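Local atomic coordinates of bacteriorhodopsin (Nanosalina sp., PDB entry 6EYU), a protein that probably pumps protons inward across the membrane, driven by light absorbed by its bound retinal, as a xenorhodopsin of the microbial rhodopsin family. Residues I46-I51 and Q214-L219; E150-S155 and R161-L166; W181-I186 and G191-L196. One frame throughout, in Å; residues are numbered along the deposited sequence.

Contact 1: I46-I51 and Q214-L219; sequences IIHFFI and QVYGFL. With MUN ([(2~{S})-2,3-bis(oxidanyl)propyl] (~{E})-undec-2-enoate), chain O; MUN ([(2~{S})-2,3-bis(oxidanyl)propyl] (~{E})-undec-2-enoate), chain L.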
loop_
_atom_site.group_PDB
_atom_site.type_symbol
_atom_site.label_atom_id
_atom_site.label_comp_id
_atom_site.label_asym_id
_atom_site.label_seq_id
_atom_site.Cartn_x
_atom_site.Cartn_y
_atom_site.Cartn_z
ATOM N N ILE A 46 -11.995 -6.541 13.401
ATOM C CA ILE A 46 -11.006 -6.756 12.349
ATOM C C ILE A 46 -9.890 -5.725 12.461
ATOM O O ILE A 46 -8.712 -6.073 12.534
ATOM C CB ILE A 46 -11.634 -6.642 10.947
ATOM C CG1 ILE A 46 -12.843 -7.571 10.823
ATOM C CG2 ILE A 46 -10.602 -6.973 9.880
ATOM C CD1 ILE A 46 -12.553 -9.005 11.208
ATOM N N ILE A 47 -10.276 -4.454 12.495
ATOM C CA ILE A 47 -9.325 -3.359 12.360
ATOM C C ILE A 47 -8.383 -3.314 13.558
ATOM O O ILE A 47 -7.171 -3.164 13.400
ATOM C CB ILE A 47 -10.049 -2.007 12.240
ATOM C CG1 ILE A 47 -10.686 -1.871 10.855
ATOM C CG2 ILE A 47 -9.081 -0.861 12.492
ATOM C CD1 ILE A 47 -11.879 -0.941 10.821
ATOM N N HIS A 48 -8.932 -3.545 14.746
ATOM C CA HIS A 48 -8.138 -3.528 15.968
ATOM C C HIS A 48 -7.256 -4.769 16.060
ATOM O O HIS A 48 -6.121 -4.700 16.532
ATOM C CB HIS A 48 -9.047 -3.443 17.196
ATOM C CG HIS A 48 -9.676 -2.098 17.388
ATOM N ND1 HIS A 48 -8.944 -0.968 17.682
ATOM C CD2 HIS A 48 -10.967 -1.697 17.298
ATOM C CE1 HIS A 48 -9.762 0.060 17.821
ATOM N NE2 HIS A 48 -10.994 -0.354 17.585
ATOM N N PHE A 49 -7.758 -5.890 15.551
ATOM C CA PHE A 49 -6.943 -7.091 15.406
ATOM C C PHE A 49 -5.653 -6.771 14.660
ATOM O O PHE A 49 -4.558 -7.072 15.137
ATOM C CB PHE A 49 -7.718 -8.180 14.660
ATOM C CG PHE A 49 -6.875 -9.358 14.259
ATOM C CD1 PHE A 49 -6.562 -10.347 15.177
ATOM C CD2 PHE A 49 -6.429 -9.495 12.955
ATOM C CE1 PHE A 49 -5.795 -11.436 14.810
ATOM C CE2 PHE A 49 -5.669 -10.588 12.579
ATOM C CZ PHE A 49 -5.344 -11.554 13.510
ATOM N N PHE A 50 -5.786 -6.114 13.512
ATOM C CA PHE A 50 -4.649 -5.887 12.629
ATOM C C PHE A 50 -3.696 -4.857 13.226
ATOM O O PHE A 50 -2.483 -4.937 13.032
ATOM C CB PHE A 50 -5.126 -5.417 11.255
ATOM C CG PHE A 50 -5.407 -6.539 10.298
ATOM C CD1 PHE A 50 -4.417 -7.454 9.978
ATOM C CD2 PHE A 50 -6.693 -6.765 9.838
ATOM C CE1 PHE A 50 -4.692 -8.540 9.169
ATOM C CE2 PHE A 50 -6.974 -7.846 9.025
ATOM C CZ PHE A 50 -5.972 -8.735 8.689
ATOM N N ILE A 51 -4.247 -3.897 13.961
ATOM C CA ILE A 51 -3.435 -2.867 14.598
ATOM C C ILE A 51 -2.385 -3.498 15.508
ATOM O O ILE A 51 -1.194 -3.212 15.383
ATOM C CB ILE A 51 -4.297 -1.899 15.429
ATOM C CG1 ILE A 51 -5.001 -0.897 14.512
ATOM C CG2 ILE A 51 -3.434 -1.165 16.444
ATOM C CD1 ILE A 51 -6.191 -0.216 15.154
ATOM N N GLN A 214 -3.479 -1.669 22.246
ATOM C CA GLN A 214 -4.073 -2.694 23.099
ATOM C C GLN A 214 -5.256 -2.128 23.878
ATOM O O GLN A 214 -6.381 -2.616 23.759
ATOM C CB GLN A 214 -3.030 -3.253 24.070
ATOM C CG GLN A 214 -2.249 -4.438 23.527
ATOM C CD GLN A 214 -0.844 -4.063 23.097
ATOM O OE1 GLN A 214 0.127 -4.725 23.464
ATOM N NE2 GLN A 214 -0.733 -3.015 22.290
ATOM N N VAL A 215 -5.006 -1.060 24.628
ATOM C CA VAL A 215 -6.043 -0.432 25.441
ATOM C C VAL A 215 -7.131 0.170 24.558
ATOM O O VAL A 215 -8.317 0.088 24.875
ATOM C CB VAL A 215 -5.455 0.679 26.330
ATOM C CG1 VAL A 215 -6.565 1.418 27.061
ATOM C CG2 VAL A 215 -4.455 0.095 27.317
ATOM N N TYR A 216 -6.719 0.758 23.439
ATOM C CA TYR A 216 -7.611 1.579 22.629
ATOM C C TYR A 216 -8.670 0.715 21.953
ATOM O O TYR A 216 -9.834 1.104 21.859
ATOM C CB TYR A 216 -6.809 2.343 21.573
ATOM C CG TYR A 216 -7.646 2.886 20.436
ATOM C CD1 TYR A 216 -8.527 3.939 20.645
ATOM C CD2 TYR A 216 -7.403 2.491 19.126
ATOM C CE1 TYR A 216 -9.212 4.519 19.595
ATOM C CE2 TYR A 216 -8.081 3.067 18.068
ATOM C CZ TYR A 216 -8.987 4.076 18.308
ATOM O OH TYR A 216 -9.678 4.639 17.260
ATOM N N GLY A 217 -8.270 -0.481 21.534
ATOM C CA GLY A 217 -9.182 -1.407 20.874
ATOM C C GLY A 217 -10.360 -1.773 21.756
ATOM O O GLY A 217 -11.505 -1.784 21.304
ATOM N N PHE A 218 -10.076 -2.093 23.014
ATOM C CA PHE A 218 -11.125 -2.344 23.996
ATOM C C PHE A 218 -11.957 -1.086 24.218
ATOM O O PHE A 218 -13.171 -1.087 24.011
ATOM C CB PHE A 218 -10.512 -2.802 25.321
ATOM C CG PHE A 218 -9.923 -4.182 25.270
ATOM C CD1 PHE A 218 -10.733 -5.285 25.063
ATOM C CD2 PHE A 218 -8.551 -4.364 25.308
ATOM C CE1 PHE A 218 -10.192 -6.551 24.950
ATOM C CE2 PHE A 218 -8.001 -5.627 25.190
ATOM C CZ PHE A 218 -8.823 -6.722 25.011
ATOM N N LEU A 219 -11.272 0.017 24.500
ATOM C CA LEU A 219 -11.932 1.283 24.800
ATOM C C LEU A 219 -12.940 1.632 23.708
ATOM O O LEU A 219 -14.064 2.040 23.996
ATOM C CB LEU A 219 -10.890 2.396 24.920
ATOM C CG LEU A 219 -11.208 3.550 25.874
ATOM C CD1 LEU A 219 -11.257 4.865 25.112
ATOM C CD2 LEU A 219 -12.512 3.308 26.619
HETATM C CAR MUN O . -2.065 -4.027 5.966
HETATM C CAQ MUN O . -2.474 -5.166 6.901
HETATM C CAP MUN O . -3.989 -5.129 7.101
HETATM C CAO MUN O . -4.447 -3.673 7.187
HETATM C CAN MUN O . -5.882 -3.570 6.673
HETATM C CAM MUN O . -6.583 -4.913 6.875
HETATM C CAK MUN O . -7.919 -4.672 7.574
HETATM C CAH MUN O . -8.616 -3.491 6.902
HETATM C CAF MUN O . -10.117 -3.768 6.807
HETATM C CAC MUN O . -11.009 -2.594 7.212
HETATM C CAA MUN O . -12.513 -2.868 7.176
HETATM O OAD MUN O . -12.950 -4.019 7.198
HETATM O OAB MUN O . -13.297 -1.758 7.134
HETATM C CAE MUN O . -13.902 -1.661 5.844
HETATM C CAG MUN O . -15.423 -1.688 5.996
HETATM O OAJ MUN O . -15.874 -0.430 6.503
HETATM C CAI MUN O . -16.066 -1.951 4.633
HETATM O OAL MUN O . -17.467 -1.676 4.706
HETATM C CAR MUN L . -3.936 -7.390 27.398
HETATM C CAQ MUN L . -5.138 -6.698 28.042
HETATM C CAP MUN L . -4.964 -5.182 27.947
HETATM C CAO MUN L . -5.782 -4.506 29.049
HETATM C CAN MUN L . -6.561 -3.333 28.456
HETATM C CAM MUN L . -8.061 -3.581 28.628
HETATM C CAK MUN L . -8.681 -2.429 29.421
HETATM C CAH MUN L . -9.322 -1.439 28.447
HETATM C CAF MUN L . -10.482 -0.713 29.134
HETATM C CAC MUN L . -11.873 -1.034 28.583
HETATM C CAA MUN L . -13.022 -0.236 29.206
HETATM O OAD MUN L . -12.925 0.220 30.345
HETATM O OAB MUN L . -14.179 -0.245 28.491
HETATM C CAE MUN L . -15.290 -0.108 29.380
HETATM C CAG MUN L . -15.836 1.319 29.302
HETATM O OAJ MUN L . -15.612 1.844 27.991
HETATM C CAI MUN L . -17.337 1.307 29.598
HETATM O OAL MUN L . -17.963 0.265 28.846
#
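His48 lays the face of its imidazole against the backbone of Gly217 and turns its edge to the ring of Tyr216. Gly217 CA stands 3.5 Å from the centroid of the His48 ring, 22° off the normal, in a CH-pi contact shifted toward ND1, which is 3.2 Å from that same CA. With no side chain at Gly217, the backbones can close to 5.4 Å between His48 CA and Gly217 CA, and a CB there would be tight against ND1. The second aromatic contact is an offset edge-to-face pair: His48 CE1 approaches Tyr216 CE2 at 3.5 Å, with the planes inclined at 72°. Tyr216 reaches this position because its CG lies anti to the backbone N (chi1 163°), which carries the ring round the helix to the histidine.

In the next shell, His48 NE2 hydrogen-bonds Asp220 OD2, one turn beyond Gly217, while Tyr216 OH is held by the carbonyl of Ile84; both rings are thus fixed at their polar ends. Without the imidazole, as with an alanine here, Asp220 would probably lose this partner and a gap would open over Gly217 and beside the face of Tyr216. The outer flanks of the two helices meet separate lipids: Phe50 CD2 lies 3.3 Å from CAK of one monoacylglycerol, and Phe218 CD2 lies 3.4 Å from CAM of another.

The contact joins helix 42-63 to helix 198-230 in the seven-helix bundle. Tyr216 also packs on helices 72-93 and 157-183, Phe218 leans on helix 14-38, and Phe49 and Phe50 pack against Leu136 and Gly109 of a neighbouring subunit.

Contact 2: E150-S155 and R161-L166; sequences EIAEES and RAYKIL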
loop_
_atom_site.group_PDB
_atom_site.type_symbol
_atom_site.label_atom_id
_atom_site.label_comp_id
_atom_site.label_asym_id
_atom_site.label_seq_id
_atom_site.Cartn_x
_atom_site.Cartn_y
_atom_site.Cartn_z
ATOM N N GLU A 150 -18.219 16.975 13.873
ATOM C CA GLU A 150 -19.520 17.372 13.351
ATOM C C GLU A 150 -20.311 16.150 12.899
ATOM O O GLU A 150 -21.523 16.072 13.103
ATOM C CB GLU A 150 -19.349 18.342 12.182
ATOM C CG GLU A 150 -18.989 19.756 12.607
ATOM C CD GLU A 150 -18.859 20.702 11.430
ATOM O OE1 GLU A 150 -19.594 20.522 10.436
ATOM O OE2 GLU A 150 -17.992 21.600 11.481
ATOM N N ILE A 151 -19.621 15.204 12.270
ATOM C CA ILE A 151 -20.273 14.020 11.725
ATOM C C ILE A 151 -20.712 13.084 12.847
ATOM O O ILE A 151 -21.778 12.472 12.772
ATOM C CB ILE A 151 -19.338 13.252 10.773
ATOM C CG1 ILE A 151 -19.115 14.054 9.489
ATOM C CG2 ILE A 151 -19.922 11.886 10.446
ATOM C CD1 ILE A 151 -17.930 13.582 8.675
ATOM N N ALA A 152 -19.934 13.053 13.925
ATOM C CA ALA A 152 -20.303 12.289 15.111
ATOM C C ALA A 152 -21.545 12.883 15.768
ATOM O O ALA A 152 -22.446 12.153 16.183
ATOM C CB ALA A 152 -19.146 12.257 16.097
ATOM N N GLU A 153 -21.623 14.209 15.787
ATOM C CA GLU A 153 -22.738 14.901 16.423
ATOM C C GLU A 153 -24.007 14.754 15.590
ATOM O O GLU A 153 -25.108 15.038 16.064
ATOM C CB GLU A 153 -22.406 16.382 16.611
ATOM C CG GLU A 153 -21.417 16.652 17.732
ATOM C CD GLU A 153 -21.046 18.118 17.846
ATOM O OE1 GLU A 153 -21.617 18.936 17.094
ATOM O OE2 GLU A 153 -20.173 18.449 18.675
ATOM N N GLU A 154 -23.858 14.202 14.391
ATOM C CA GLU A 154 -25.002 13.846 13.561
ATOM C C GLU A 154 -25.775 12.687 14.179
ATOM O O GLU A 154 -26.940 12.461 13.850
ATOM C CB GLU A 154 -24.537 13.466 12.155
ATOM C CG GLU A 154 -25.173 14.293 11.049
ATOM C CD GLU A 154 -24.430 14.175 9.733
ATOM O OE1 GLU A 154 -23.933 13.071 9.426
ATOM O OE2 GLU A 154 -24.355 15.183 8.999
ATOM N N SER A 155 -25.089 11.894 14.994
ATOM C CA SER A 155 -25.648 10.641 15.490
ATOM C C SER A 155 -26.339 10.849 16.832
ATOM O O SER A 155 -26.505 11.981 17.289
ATOM C CB SER A 155 -24.548 9.588 15.635
ATOM O OG SER A 155 -23.267 10.191 15.689
ATOM N N ARG A 161 -20.850 11.163 22.049
ATOM C CA ARG A 161 -20.000 11.220 23.231
ATOM C C ARG A 161 -18.856 10.218 23.119
ATOM O O ARG A 161 -17.704 10.542 23.404
ATOM C CB ARG A 161 -20.820 10.935 24.492
ATOM C CG ARG A 161 -20.735 12.029 25.544
ATOM C CD ARG A 161 -21.212 11.539 26.901
ATOM N NE ARG A 161 -22.288 10.560 26.787
ATOM C CZ ARG A 161 -23.547 10.866 26.489
ATOM N NH1 ARG A 161 -23.887 12.125 26.249
ATOM N NH2 ARG A 161 -24.459 9.908 26.394
ATOM N N ALA A 162 -19.180 9.008 22.674
ATOM C CA ALA A 162 -18.170 7.980 22.450
ATOM C C ALA A 162 -17.032 8.524 21.595
ATOM O O ALA A 162 -15.863 8.438 21.973
ATOM C CB ALA A 162 -18.797 6.764 21.784
ATOM N N TYR A 163 -17.380 9.090 20.444
ATOM C CA TYR A 163 -16.380 9.572 19.498
ATOM C C TYR A 163 -15.486 10.623 20.150
ATOM O O TYR A 163 -14.260 10.543 20.073
ATOM C CB TYR A 163 -17.056 10.161 18.259
ATOM C CG TYR A 163 -16.108 10.916 17.353
ATOM C CD1 TYR A 163 -15.257 10.235 16.492
ATOM C CD2 TYR A 163 -15.921 12.284 17.506
ATOM C CE1 TYR A 163 -14.283 10.901 15.773
ATOM C CE2 TYR A 163 -14.955 12.959 16.787
ATOM C CZ TYR A 163 -14.142 12.263 15.918
ATOM O OH TYR A 163 -13.195 12.935 15.180
ATOM N N LYS A 164 -16.107 11.597 20.809
ATOM C CA LYS A 164 -15.382 12.750 21.330
ATOM C C LYS A 164 -14.398 12.326 22.416
ATOM O O LYS A 164 -13.282 12.842 22.489
ATOM C CB LYS A 164 -16.359 13.786 21.889
ATOM C CG LYS A 164 -17.123 14.554 20.821
ATOM C CD LYS A 164 -17.591 15.906 21.334
ATOM C CE LYS A 164 -19.007 15.835 21.886
ATOM N NZ LYS A 164 -20.017 16.325 20.908
ATOM N N ILE A 165 -14.800 11.359 23.234
ATOM C CA ILE A 165 -13.901 10.768 24.218
ATOM C C ILE A 165 -12.696 10.138 23.531
ATOM O O ILE A 165 -11.552 10.492 23.817
ATOM C CB ILE A 165 -14.613 9.690 25.056
ATOM C CG1 ILE A 165 -15.512 10.343 26.107
ATOM C CG2 ILE A 165 -13.593 8.784 25.728
ATOM C CD1 ILE A 165 -16.710 9.502 26.492
ATOM N N LEU A 166 -12.960 9.236 22.592
ATOM C CA LEU A 166 -11.897 8.545 21.872
ATOM C C LEU A 166 -11.003 9.545 21.147
ATOM O O LEU A 166 -9.777 9.458 21.213
ATOM C CB LEU A 166 -12.490 7.556 20.867
ATOM C CG LEU A 166 -13.013 6.247 21.461
ATOM C CD1 LEU A 166 -14.034 5.609 20.532
ATOM C CD2 LEU A 166 -11.865 5.289 21.740
#
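Ala152 and Glu153 meet Tyr163 and Lys164 in two neighbouring pairs, one apolar and one charged. Ala152 directs its methyl at the root of the tyrosine: CB comes to 3.5 Å from Tyr163 CD2 and 3.7 Å from Tyr163 CB, reaching the ring obliquely. A chi1 of 169° sets the Tyr163 ring trans to N, which places it beside Phe148 and Arg149 of helix 147-152 and brings its hydroxyl to the carbonyl of Leu144. The methyl packs near the stem of the phenol, and the hydrogen bond to Leu144 O holds OH.

The charged pair has quite different chain shapes. Glu153 runs extended beyond CG toward Lys164, whereas Lys164 folds at chi3 (-94°) and again at chi4, so that its ammonium curls back to the acid and the two side chains cross at about a right angle. Lys164 NZ lies 3.1 Å from Glu153 OE2 in a hydrogen-bonded salt bridge. It uses the anti side of the carboxylate and sits 22° out of its plane. The same OE2 also forms a salt bridge with Arg149 NE; two cationic groups on one oxygen would be expected to stabilise the ionised acid.

A type I turn from Ala152 to Ser155 leads toward helix 157-183, and the contact joins the end of helix 147-152 to the early part of that helix. Tyr163 packs on Phe148 of helix 147-152 and on Leu88 and Ala92 of helix 72-93, while Ile165 and Leu166 turn to helix 198-230.

Contact 3: W181-I186 and G191-L196; sequences WYISGI and GSLNIL. With MUN ([(2~{S})-2,3-bis(oxidanyl)propyl] (~{E})-undec-2-enoate), chain S; RET (retinal), chain D.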
loop_
_atom_site.group_PDB
_atom_site.type_symbol
_atom_site.label_atom_id
_atom_site.label_comp_id
_atom_site.label_asym_id
_atom_site.label_seq_id
_atom_site.Cartn_x
_atom_site.Cartn_y
_atom_site.Cartn_z
ATOM N N TRP A 181 10.229 11.260 20.225
ATOM C CA TRP A 181 11.118 11.093 19.080
ATOM C C TRP A 181 12.176 12.190 19.063
ATOM O O TRP A 181 13.363 11.917 18.883
ATOM C CB TRP A 181 10.314 11.124 17.778
ATOM C CG TRP A 181 11.094 10.692 16.570
ATOM C CD1 TRP A 181 11.115 9.444 16.018
ATOM C CD2 TRP A 181 11.779 11.548 15.646
ATOM N NE1 TRP A 181 11.775 9.469 14.813
ATOM C CE2 TRP A 181 12.204 10.746 14.568
ATOM C CE3 TRP A 181 12.047 12.920 15.611
ATOM C CZ2 TRP A 181 12.928 11.261 13.495
ATOM C CZ3 TRP A 181 12.779 13.426 14.552
ATOM C CH2 TRP A 181 13.206 12.599 13.506
ATOM N N TYR A 182 11.756 13.412 19.376
ATOM C CA TYR A 182 12.618 14.578 19.232
ATOM C C TYR A 182 13.662 14.620 20.342
ATOM O O TYR A 182 14.827 14.934 20.099
ATOM C CB TYR A 182 11.785 15.861 19.251
ATOM C CG TYR A 182 12.554 17.093 18.828
ATOM C CD1 TYR A 182 13.256 17.845 19.759
ATOM C CD2 TYR A 182 12.713 17.403 17.483
ATOM C CE1 TYR A 182 14.046 18.910 19.368
ATOM C CE2 TYR A 182 13.502 18.464 17.083
ATOM C CZ TYR A 182 14.171 19.209 18.029
ATOM O OH TYR A 182 14.942 20.280 17.637
ATOM N N ILE A 183 13.241 14.294 21.561
ATOM C CA ILE A 183 14.108 14.434 22.726
ATOM C C ILE A 183 14.972 13.192 22.923
ATOM O O ILE A 183 15.934 13.213 23.691
ATOM C CB ILE A 183 13.293 14.682 24.012
ATOM C CG1 ILE A 183 12.456 13.451 24.362
ATOM C CG2 ILE A 183 12.397 15.900 23.847
ATOM C CD1 ILE A 183 11.900 13.478 25.770
ATOM N N SER A 184 14.678 12.141 22.165
ATOM C CA SER A 184 15.459 10.911 22.234
ATOM C C SER A 184 16.884 11.153 21.747
ATOM O O SER A 184 17.108 11.910 20.804
ATOM C CB SER A 184 14.803 9.812 21.395
ATOM O OG SER A 184 15.735 8.796 21.068
ATOM N N GLY A 185 17.844 10.523 22.416
ATOM C CA GLY A 185 19.254 10.746 22.122
ATOM C C GLY A 185 19.858 9.601 21.332
ATOM O O GLY A 185 21.069 9.382 21.366
ATOM N N ILE A 186 19.011 8.872 20.613
ATOM C CA ILE A 186 19.479 7.942 19.594
ATOM C C ILE A 186 20.077 8.696 18.412
ATOM O O ILE A 186 19.419 9.542 17.807
ATOM C CB ILE A 186 18.334 7.045 19.084
ATOM C CG1 ILE A 186 17.976 5.995 20.138
ATOM C CG2 ILE A 186 18.731 6.369 17.781
ATOM C CD1 ILE A 186 16.641 5.322 19.899
ATOM N N GLY A 191 16.999 14.956 16.172
ATOM C CA GLY A 191 16.679 15.951 17.189
ATOM C C GLY A 191 17.908 16.722 17.632
ATOM O O GLY A 191 19.017 16.189 17.637
ATOM N N SER A 192 17.711 17.987 17.988
ATOM C CA SER A 192 18.759 18.772 18.631
ATOM C C SER A 192 19.000 18.283 20.056
ATOM O O SER A 192 20.029 18.588 20.660
ATOM C CB SER A 192 18.381 20.255 18.645
ATOM O OG SER A 192 17.204 20.473 19.404
ATOM N N LEU A 193 18.062 17.499 20.578
ATOM C CA LEU A 193 18.058 17.151 21.994
ATOM C C LEU A 193 18.475 15.697 22.201
ATOM O O LEU A 193 18.261 14.849 21.335
ATOM C CB LEU A 193 16.669 17.383 22.596
ATOM C CG LEU A 193 16.186 18.835 22.623
ATOM C CD1 LEU A 193 14.977 18.980 23.536
ATOM C CD2 LEU A 193 17.304 19.769 23.062
ATOM N N ASN A 194 19.036 15.410 23.372
ATOM C CA ASN A 194 19.554 14.079 23.673
ATOM C C ASN A 194 19.201 13.673 25.102
ATOM O O ASN A 194 20.079 13.340 25.896
ATOM C CB ASN A 194 21.074 14.048 23.495
ATOM C CG ASN A 194 21.499 13.298 22.247
ATOM O OD1 ASN A 194 22.186 12.280 22.328
ATOM N ND2 ASN A 194 21.203 13.871 21.085
ATOM N N ILE A 195 17.913 13.728 25.431
ATOM C CA ILE A 195 17.477 13.656 26.821
ATOM C C ILE A 195 17.275 12.209 27.259
ATOM O O ILE A 195 17.690 11.819 28.350
ATOM C CB ILE A 195 16.162 14.429 27.038
ATOM C CG1 ILE A 195 16.428 15.935 27.047
ATOM C CG2 ILE A 195 15.509 14.005 28.344
ATOM C CD1 ILE A 195 15.177 16.774 26.906
ATOM N N LEU A 196 16.582 11.433 26.431
ATOM C CA LEU A 196 16.453 9.997 26.660
ATOM C C LEU A 196 17.640 9.250 26.060
ATOM O O LEU A 196 18.076 9.549 24.948
ATOM C CB LEU A 196 15.152 9.470 26.052
ATOM C CG LEU A 196 13.907 10.337 26.253
ATOM C CD1 LEU A 196 12.691 9.666 25.632
ATOM C CD2 LEU A 196 13.673 10.613 27.730
HETATM C CAR MUN S . 1.650 7.092 30.195
HETATM C CAQ MUN S . 2.922 6.901 31.022
HETATM C CAP MUN S . 4.143 7.266 30.175
HETATM C CAO MUN S . 5.289 6.313 30.519
HETATM C CAN MUN S . 6.611 6.887 30.010
HETATM C CAM MUN S . 7.638 5.757 29.905
HETATM C CAK MUN S . 8.811 6.036 30.848
HETATM C CAH MUN S . 10.055 6.355 30.016
HETATM C CAF MUN S . 11.117 7.030 30.890
HETATM C CAC MUN S . 11.225 8.560 30.753
HETATM C CAA MUN S . 12.313 9.286 31.564
HETATM O OAD MUN S . 12.772 8.776 32.586
HETATM O OAB MUN S . 12.542 10.576 31.196
HETATM C CAE MUN S . 13.017 11.314 32.328
HETATM C CAG MUN S . 14.470 11.733 32.099
HETATM O OAJ MUN S . 15.011 10.998 30.998
HETATM C CAI MUN S . 14.526 13.230 31.788
HETATM O OAL MUN S . 15.568 13.839 32.556
HETATM C C1 RET D . 6.943 10.744 13.824
HETATM C C2 RET D . 7.919 11.359 12.817
HETATM C C3 RET D . 8.185 12.833 13.119
HETATM C C4 RET D . 6.910 13.648 12.932
HETATM C C5 RET D . 5.717 12.942 13.578
HETATM C C6 RET D . 5.715 11.648 14.003
HETATM C C7 RET D . 4.527 11.112 14.638
HETATM C C8 RET D . 4.471 9.809 15.032
HETATM C C9 RET D . 3.239 9.282 15.562
HETATM C C10 RET D . 3.160 7.969 16.015
HETATM C C11 RET D . 2.028 7.381 16.622
HETATM C C12 RET D . 2.257 6.033 16.876
HETATM C C13 RET D . 1.302 5.110 17.356
HETATM C C14 RET D . 1.657 3.769 17.554
HETATM C C15 RET D . 0.799 2.735 17.917
HETATM C C16 RET D . 6.454 9.389 13.309
HETATM C C17 RET D . 7.622 10.576 15.184
HETATM C C18 RET D . 4.442 13.761 13.786
HETATM C C19 RET D . 2.015 10.192 15.670
HETATM C C20 RET D . -0.115 5.582 17.686
#
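Ile183 and Gly185, where helix 157-183 gives way to loop, are gripped by the backbone of Ile195 and Leu196. Ile183 O accepts from Ile195 N at 2.7 Å, nearly in line with its carbonyl bond, and takes a second, weak bond from Leu196 N. Gly185 N returns a bond to Leu196 O at 2.7 Å, completing the single bridge between Ser184 and Leu196. Packing is tight here: a CB on Gly185 would clash with Leu196 O and Asn194 OD1, and one on Gly191 with Tyr182 O. Gly191 CA sits over one face of the Tyr182 ring, 4.2 Å from its centroid. Ile183 CD1 lies 3.8 Å from Leu196 CG; a chi1 of 66° turns this branch to the leucine.

Ser192, Leu193, Asn194 and Ile195 form the surface side. Leu193 CG approaches Tyr182 CE1 at 3.9 Å, and Tyr182 OH and Ser192 OG share a hydrogen bond of 2.9 Å. Leu196 CD2 lies 3.6 Å from OAJ of a monoacylglycerol that Ile195 also touches.

The Ile183 carbonyl at the helix end is thus satisfied by the returning loop. Main-chain bonds tie loop to helix, while the surface side relies on a hydroxyl pair and apolar contacts.

In the fold
Contacts 2 and 3 lie near opposite ends of helix 157-183, their centres about 36 Å apart, while contact 1 lies about 19 Å from contact 2 and 29 Å from contact 3, centre to centre. Contacts 1 and 2 touch directly: Leu166 CD2 packs at 3.5 Å on Leu219 CD1 and equally on Tyr216 CE1, joining the two successive helices. The retinal lies between contact 3 and contacts 1 and 2. Segment 181-186 supplies Trp181 to the retinal pocket, where the face of its indole meets the ionone-ring methyl, CG to retinal C17 3.7 Å; the Tyr216 side chain of contact 1 stays about 8 Å from the retinal.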